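PDB 5IMU: Tat (Twin-arginine translocation) pathway signal sequence containing protein from Mycobacterium tuberculosis, which is of unknown function, a conserved mycobacterial protein with a predicted Tat export signal, represented here by its C-terminal part with an alpha/beta/alpha sandwich and a helical bundle. Local coordinates for residues A[55-67]-A[105-117]. Numbering follows the deposited sequence.
Sequences IPPHVRLPANVTL and APALTGDRSARSA. With K (potassium ion), chain B.
Asp111 OD2 is gripped from two directions by the 55-67 loop: the backbone N of Leu61 donates to it at 2.9 Å, from above the carboxylate plane, while the guanidinium of Arg60 lies over it face-on. The two flat groups stack with planes only 12° apart, so the salt bridge, Arg60 NH1 to Asp111 OD2 at 3.2 Å, works through charge, with no N-H aimed at the oxygen. Bends at chi2 and chi3 fold Arg60 back over the carboxylate. The other oxygen, OD1, turns its anti lone pair to Arg115 NE, one helical turn on, in a coplanar salt bridge.

From there Arg115, extended from CG to NE, carries its guanidinium into the Pro56-Val59 turn. Arg115 NH1 reaches Ile55 O at 2.9 Å, nearly straight and in the guanidinium plane; its NH2 meets Pro56 O at 3.2 Å and, weakly, Val59 O. Arginine suits this buried place because its several N-H groups can satisfy clustered carbonyls while Asp111 probably balances its charge.

Farther along, Gly110 N donates to Leu61 O (2.9 Å) and Ala63 N to Ala107 O (3.1 Å). Gly110, the N-cap residue, brings its CA to 3.3 Å from Pro62 O, where a CB would collide. The small Ala114 lets the helix settle closely on the strand, its CB meeting Leu61 CD1 at 3.7 Å and also touching Leu67 CD1. Water 2 joins Val65 O to Gly110 O, and Asn64 O and Thr66 OG1 bind the potassium ion, whose site also includes Thr44. A short helix, 111-115, is thus fastened by an Arg60-Asp111-Arg115 salt-bridge network to the loop leading into edge strand 65-67 of the alpha/beta/alpha sandwich.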
ATOM      1  N   ILE A  55      -0.012  -1.677   0.359  1.00 10.32           N
ATOM      2  CA  ILE A  55       0.631  -0.864  -0.672  1.00 10.51           C
ATOM      3  C   ILE A  55       0.842   0.529  -0.105  1.00  7.46           C
ATOM      4  O   ILE A  55      -0.129   1.173   0.322  1.00  8.34           O
ATOM      5  CB  ILE A  55      -0.200  -0.817  -1.966  1.00  9.31           C
ATOM      6  CG1 ILE A  55      -0.585  -2.228  -2.421  1.00 12.11           C
ATOM      7  CG2 ILE A  55       0.575  -0.103  -3.065  1.00 10.54           C
ATOM      8  CD1 ILE A  55       0.592  -3.165  -2.602  1.00 10.99           C
ATOM      9  N   PRO A  56       2.073   1.051  -0.078  1.00 11.23           N
ATOM     10  CA  PRO A  56       2.314   2.339   0.563  1.00 13.48           C
ATOM     11  C   PRO A  56       1.636   3.473  -0.203  1.00 12.41           C
ATOM     12  O   PRO A  56       1.396   3.355  -1.415  1.00 12.61           O
ATOM     13  CB  PRO A  56       3.844   2.475   0.537  1.00 10.10           C
ATOM     14  CG  PRO A  56       4.282   1.592  -0.589  1.00 14.12           C
ATOM     15  CD  PRO A  56       3.320   0.439  -0.581  1.00 11.84           C
ATOM     16  N   PRO A  57       1.328   4.583   0.471  1.00 12.93           N
ATOM     17  CA  PRO A  57       0.496   5.617  -0.174  1.00 13.19           C
ATOM     18  C   PRO A  57       1.177   6.349  -1.318  1.00 12.61           C
ATOM     19  O   PRO A  57       0.478   6.868  -2.197  1.00 15.09           O
ATOM     20  CB  PRO A  57       0.165   6.579   0.981  1.00 16.98           C
ATOM     21  CG  PRO A  57       0.534   5.855   2.238  1.00 15.91           C
ATOM     22  CD  PRO A  57       1.635   4.914   1.869  1.00 14.35           C
ATOM     23  N   HIS A  58       2.505   6.422  -1.343  1.00 12.66           N
ATOM     24  CA  HIS A  58       3.164   7.218  -2.371  1.00 11.91           C
ATOM     25  C   HIS A  58       3.278   6.492  -3.706  1.00 12.31           C
ATOM     26  O   HIS A  58       3.825   7.062  -4.656  1.00 14.49           O
ATOM     27  CB  HIS A  58       4.550   7.670  -1.895  1.00 11.61           C
ATOM     28  CG  HIS A  58       5.542   6.557  -1.750  1.00 11.38           C
ATOM     29  ND1 HIS A  58       5.424   5.575  -0.790  1.00 10.80           N
ATOM     30  CD2 HIS A  58       6.679   6.284  -2.432  1.00  9.66           C
ATOM     31  CE1 HIS A  58       6.439   4.737  -0.894  1.00 13.36           C
ATOM     32  NE2 HIS A  58       7.216   5.144  -1.882  1.00 15.57           N
ATOM     33  N   VAL A  59       2.769   5.268  -3.808  1.00  9.95           N
ATOM     34  CA  VAL A  59       2.773   4.508  -5.053  1.00 11.49           C
ATOM     35  C   VAL A  59       1.367   4.542  -5.634  1.00 10.34           C
ATOM     36  O   VAL A  59       0.408   4.111  -4.982  1.00 11.10           O
ATOM     37  CB  VAL A  59       3.240   3.062  -4.830  1.00  9.32           C
ATOM     38  CG1 VAL A  59       3.079   2.249  -6.112  1.00  9.72           C
ATOM     39  CG2 VAL A  59       4.684   3.043  -4.362  1.00 12.54           C
ATOM     40  N   ARG A  60       1.242   5.064  -6.854  1.00 11.16           N
ATOM     41  CA  ARG A  60      -0.021   5.054  -7.577  1.00 11.51           C
ATOM     42  C   ARG A  60      -0.142   3.763  -8.377  1.00  9.15           C
ATOM     43  O   ARG A  60       0.837   3.286  -8.956  1.00 11.74           O
ATOM     44  CB  ARG A  60      -0.127   6.269  -8.504  1.00 10.89           C
ATOM     45  CG  ARG A  60       0.116   7.597  -7.806  1.00 19.22           C
ATOM     46  CD  ARG A  60      -0.948   7.861  -6.756  1.00 19.00           C
ATOM     47  NE  ARG A  60      -2.226   8.230  -7.355  1.00 23.18           N
ATOM     48  CZ  ARG A  60      -3.398   8.131  -6.735  1.00 15.86           C
ATOM     49  NH1 ARG A  60      -3.456   7.662  -5.496  1.00 21.77           N
ATOM     50  NH2 ARG A  60      -4.512   8.492  -7.356  1.00 14.37           N
ATOM     51  N   LEU A  61      -1.371   3.192  -8.400  1.00 12.14           N
ATOM     52  CA  LEU A  61      -1.600   1.851  -8.924  1.00 11.03           C
ATOM     53  C   LEU A  61      -2.153   1.890 -10.343  1.00 11.89           C
ATOM     54  O   LEU A  61      -2.981   2.750 -10.665  1.00 13.16           O
ATOM     55  CB  LEU A  61      -2.575   1.089  -8.026  1.00 10.13           C
ATOM     56  CG  LEU A  61      -2.048   0.801  -6.621  1.00 12.85           C
ATOM     57  CD1 LEU A  61      -3.145   0.249  -5.727  1.00 11.46           C
ATOM     58  CD2 LEU A  61      -0.876  -0.159  -6.684  1.00 13.88           C
ATOM     59  N   PRO A  62      -1.705   0.969 -11.197  1.00 11.71           N
ATOM     60  CA  PRO A  62      -2.297   0.850 -12.533  1.00 11.77           C
ATOM     61  C   PRO A  62      -3.762   0.447 -12.464  1.00 14.50           C
ATOM     62  O   PRO A  62      -4.253  -0.073 -11.459  1.00 13.45           O
ATOM     63  CB  PRO A  62      -1.452  -0.244 -13.202  1.00 10.12           C
ATOM     64  CG  PRO A  62      -0.161  -0.224 -12.469  1.00 12.67           C
ATOM     65  CD  PRO A  62      -0.504   0.130 -11.049  1.00 13.06           C
ATOM     66  N   ALA A  63      -4.463   0.703 -13.564  1.00  9.06           N
ATOM     67  CA  ALA A  63      -5.881   0.386 -13.644  1.00 12.57           C
ATOM     68  C   ALA A  63      -6.120  -1.113 -13.502  1.00 15.60           C
ATOM     69  O   ALA A  63      -5.318  -1.936 -13.951  1.00 12.63           O
ATOM     70  CB  ALA A  63      -6.452   0.889 -14.972  1.00 18.68           C
ATOM     71  N   ASN A  64      -7.227  -1.455 -12.839  1.00 12.90           N
ATOM     72  CA  ASN A  64      -7.778  -2.808 -12.815  1.00 17.65           C
ATOM     73  C   ASN A  64      -6.874  -3.816 -12.110  1.00 18.91           C
ATOM     74  O   ASN A  64      -6.823  -4.983 -12.504  1.00 16.04           O
ATOM     75  CB  ASN A  64      -8.097  -3.306 -14.229  1.00 20.71           C
ATOM     76  CG  ASN A  64      -8.819  -2.271 -15.064  1.00 21.13           C
ATOM     77  OD1 ASN A  64      -8.479  -2.046 -16.225  1.00 28.94           O
ATOM     78  ND2 ASN A  64      -9.819  -1.629 -14.475  1.00 23.94           N
ATOM     79  N   VAL A  65      -6.160  -3.408 -11.068  1.00 13.85           N
ATOM     80  CA  VAL A  65      -5.410  -4.365 -10.260  1.00 13.14           C
ATOM     81  C   VAL A  65      -6.183  -4.636  -8.977  1.00 17.52           C
ATOM     82  O   VAL A  65      -6.955  -3.799  -8.494  1.00 13.75           O
ATOM     83  CB  VAL A  65      -3.972  -3.888  -9.950  1.00 14.50           C
ATOM     84  CG1 VAL A  65      -3.196  -3.657 -11.238  1.00 17.21           C
ATOM     85  CG2 VAL A  65      -3.984  -2.637  -9.080  1.00 12.18           C
ATOM     86  N   THR A  66      -5.975  -5.826  -8.424  1.00 12.54           N
ATOM     87  CA  THR A  66      -6.603  -6.259  -7.186  1.00 12.53           C
ATOM     88  C   THR A  66      -5.519  -6.490  -6.144  1.00  9.59           C
ATOM     89  O   THR A  66      -4.414  -6.929  -6.479  1.00 11.77           O
ATOM     90  CB  THR A  66      -7.422  -7.541  -7.407  1.00 14.51           C
ATOM     91  OG1 THR A  66      -8.465  -7.282  -8.354  1.00 17.13           O
ATOM     92  CG2 THR A  66      -8.045  -8.029  -6.112  1.00 16.75           C
ATOM     93  N   LEU A  67      -5.827  -6.179  -4.890  1.00  9.87           N
ATOM     94  CA  LEU A  67      -4.867  -6.282  -3.804  1.00  9.17           C
ATOM     95  C   LEU A  67      -5.236  -7.428  -2.872  1.00 11.09           C
ATOM     96  O   LEU A  67      -6.387  -7.870  -2.815  1.00  9.58           O
ATOM     97  CB  LEU A  67      -4.804  -4.970  -3.012  1.00  7.86           C
ATOM     98  CG  LEU A  67      -4.555  -3.704  -3.834  1.00 10.14           C
ATOM     99  CD1 LEU A  67      -4.627  -2.466  -2.951  1.00 10.37           C
ATOM    100  CD2 LEU A  67      -3.215  -3.778  -4.553  1.00  7.91           C
ATOM    101  N   ALA A 105       3.221   2.475 -20.973  1.00 19.05           N
ATOM    102  CA  ALA A 105       3.103   2.287 -19.535  1.00 19.41           C
ATOM    103  C   ALA A 105       1.636   2.375 -19.117  1.00 16.77           C
ATOM    104  O   ALA A 105       0.895   3.225 -19.627  1.00 12.83           O
ATOM    105  CB  ALA A 105       3.929   3.333 -18.785  1.00 15.00           C
ATOM    106  N   PRO A 106       1.183   1.520 -18.201  1.00 13.82           N
ATOM    107  CA  PRO A 106      -0.233   1.535 -17.820  1.00 13.06           C
ATOM    108  C   PRO A 106      -0.599   2.809 -17.077  1.00 11.37           C
ATOM    109  O   PRO A 106       0.161   3.309 -16.245  1.00 13.75           O
ATOM    110  CB  PRO A 106      -0.376   0.304 -16.914  1.00 13.78           C
ATOM    111  CG  PRO A 106       0.859  -0.515 -17.155  1.00 21.81           C
ATOM    112  CD  PRO A 106       1.932   0.459 -17.510  1.00 13.44           C
ATOM    113  N   ALA A 107      -1.783   3.330 -17.384  1.00 12.20           N
ATOM    114  CA  ALA A 107      -2.279   4.520 -16.710  1.00 12.70           C
ATOM    115  C   ALA A 107      -2.527   4.234 -15.234  1.00 10.30           C
ATOM    116  O   ALA A 107      -3.104   3.206 -14.869  1.00  8.80           O
ATOM    117  CB  ALA A 107      -3.562   5.012 -17.378  1.00 12.18           C
ATOM    118  N   LEU A 108      -2.091   5.159 -14.383  1.00 11.22           N
ATOM    119  CA  LEU A 108      -2.133   4.959 -12.935  1.00 10.94           C
ATOM    120  C   LEU A 108      -3.459   5.461 -12.357  1.00 12.67           C
ATOM    121  O   LEU A 108      -3.520   6.402 -11.566  1.00 11.65           O
ATOM    122  CB  LEU A 108      -0.936   5.642 -12.285  1.00  9.03           C
ATOM    123  CG  LEU A 108       0.416   5.212 -12.863  1.00  9.15           C
ATOM    124  CD1 LEU A 108       1.556   6.041 -12.292  1.00  9.71           C
ATOM    125  CD2 LEU A 108       0.647   3.729 -12.615  1.00 11.34           C
ATOM    126  N   THR A 109      -4.538   4.797 -12.768  1.00  7.12           N
ATOM    127  CA  THR A 109      -5.891   5.175 -12.381  1.00  9.33           C
ATOM    128  C   THR A 109      -6.543   4.171 -11.439  1.00 12.71           C
ATOM    129  O   THR A 109      -7.753   4.256 -11.205  1.00 11.24           O
ATOM    130  CB  THR A 109      -6.768   5.344 -13.624  1.00  8.81           C
ATOM    131  OG1 THR A 109      -6.884   4.086 -14.299  1.00 13.80           O
ATOM    132  CG2 THR A 109      -6.156   6.353 -14.572  1.00 10.93           C
ATOM    133  N   GLY A 110      -5.784   3.228 -10.894  1.00  9.43           N
ATOM    134  CA  GLY A 110      -6.397   2.124 -10.191  1.00 11.79           C
ATOM    135  C   GLY A 110      -6.465   2.213  -8.684  1.00 16.80           C
ATOM    136  O   GLY A 110      -6.893   1.244  -8.051  1.00 12.26           O
ATOM    137  N   ASP A 111      -6.079   3.339  -8.080  1.00 12.40           N
ATOM    138  CA  ASP A 111      -5.995   3.398  -6.621  1.00 14.76           C
ATOM    139  C   ASP A 111      -7.371   3.343  -5.966  1.00 14.17           C
ATOM    140  O   ASP A 111      -7.549   2.653  -4.956  1.00 13.11           O
ATOM    141  CB  ASP A 111      -5.246   4.656  -6.182  1.00 10.79           C
ATOM    142  CG  ASP A 111      -3.748   4.540  -6.386  1.00 16.03           C
ATOM    143  OD1 ASP A 111      -3.081   3.882  -5.561  1.00  9.77           O
ATOM    144  OD2 ASP A 111      -3.242   5.099  -7.380  1.00 20.80           O
ATOM    145  N   ARG A 112      -8.351   4.061  -6.518  1.00 13.95           N
ATOM    146  CA  ARG A 112      -9.660   4.132  -5.874  1.00 11.35           C
ATOM    147  C   ARG A 112     -10.310   2.756  -5.784  1.00 15.08           C
ATOM    148  O   ARG A 112     -10.779   2.346  -4.716  1.00 15.85           O
ATOM    149  CB  ARG A 112     -10.569   5.103  -6.624  1.00 15.37           C
ATOM    150  CG  ARG A 112     -11.916   5.307  -5.948  1.00 19.07           C
ATOM    151  CD  ARG A 112     -12.865   6.117  -6.818  1.00 26.17           C
ATOM    152  NE  ARG A 112     -12.218   7.308  -7.360  1.00 30.17           N
ATOM    153  CZ  ARG A 112     -12.207   8.493  -6.760  1.00 26.67           C
ATOM    154  NH1 ARG A 112     -12.813   8.654  -5.593  1.00 35.74           N
ATOM    155  NH2 ARG A 112     -11.589   9.520  -7.327  1.00 21.64           N
ATOM    156  N   SER A 113     -10.346   2.024  -6.899  1.00 12.42           N
ATOM    157  CA  SER A 113     -10.992   0.716  -6.893  1.00 12.51           C
ATOM    158  C   SER A 113     -10.175  -0.307  -6.111  1.00 12.52           C
ATOM    159  O   SER A 113     -10.737  -1.125  -5.374  1.00 13.21           O
ATOM    160  CB  SER A 113     -11.226   0.235  -8.325  1.00 19.26           C
ATOM    161  OG  SER A 113     -10.024   0.249  -9.078  1.00 29.78           O
ATOM    162  N   ALA A 114      -8.848  -0.272  -6.250  1.00  9.80           N
ATOM    163  CA  ALA A 114      -8.014  -1.283  -5.606  1.00 11.75           C
ATOM    164  C   ALA A 114      -8.047  -1.156  -4.089  1.00 12.45           C
ATOM    165  O   ALA A 114      -8.050  -2.169  -3.378  1.00  9.54           O
ATOM    166  CB  ALA A 114      -6.576  -1.187  -6.115  1.00  9.73           C
ATOM    167  N   ARG A 115      -8.079   0.069  -3.571  1.00  7.82           N
ATOM    168  CA  ARG A 115      -7.981   0.294  -2.134  1.00 10.78           C
ATOM    169  C   ARG A 115      -9.337   0.427  -1.448  1.00 10.40           C
ATOM    170  O   ARG A 115      -9.376   0.646  -0.233  1.00 12.45           O
ATOM    171  CB  ARG A 115      -7.133   1.543  -1.852  1.00 11.61           C
ATOM    172  CG  ARG A 115      -5.709   1.488  -2.412  1.00 12.19           C
ATOM    173  CD  ARG A 115      -4.966   2.795  -2.148  1.00 12.17           C
ATOM    174  NE  ARG A 115      -3.675   2.879  -2.829  1.00 10.89           N
ATOM    175  CZ  ARG A 115      -2.508   2.578  -2.267  1.00 10.94           C
ATOM    176  NH1 ARG A 115      -2.460   2.164  -1.008  1.00  8.08           N
ATOM    177  NH2 ARG A 115      -1.383   2.693  -2.963  1.00  9.10           N
ATOM    178  N   SER A 116     -10.445   0.283  -2.179  1.00 12.36           N
ATOM    179  CA  SER A 116     -11.781   0.430  -1.611  1.00 12.80           C
ATOM    180  C   SER A 116     -12.482  -0.903  -1.363  1.00 15.30           C
ATOM    181  O   SER A 116     -13.671  -0.908  -1.027  1.00 16.77           O
ATOM    182  CB  SER A 116     -12.657   1.292  -2.523  1.00 15.06           C
ATOM    183  OG  SER A 116     -12.155   2.610  -2.631  1.00 19.22           O
ATOM    184  N   ALA A 117     -11.786  -2.026  -1.519  1.00 14.52           N
ATOM    185  CA  ALA A 117     -12.424  -3.334  -1.425  1.00 20.27           C
ATOM    186  C   ALA A 117     -12.642  -3.803   0.009  1.00 23.83           C
ATOM    187  O   ALA A 117     -13.276  -4.844   0.211  1.00 29.22           O
ATOM    188  CB  ALA A 117     -11.601  -4.376  -2.188  1.00 15.64           C
TER
HETATM  189  K     K B 501      -7.976  -7.289 -11.100  1.00 38.26           K
HETATM  190  O   HOH W   1      -9.263   0.643 -11.885  1.00 22.66           O
HETATM  191  O   HOH W   2      -7.286  -1.090  -9.612  1.00 18.24           O
HETATM  192  O   HOH W   3      -8.445  -4.658  -4.339  1.00 10.71           O
HETATM  193  O   HOH W   4     -10.728  -7.517 -12.176  1.00 28.66           O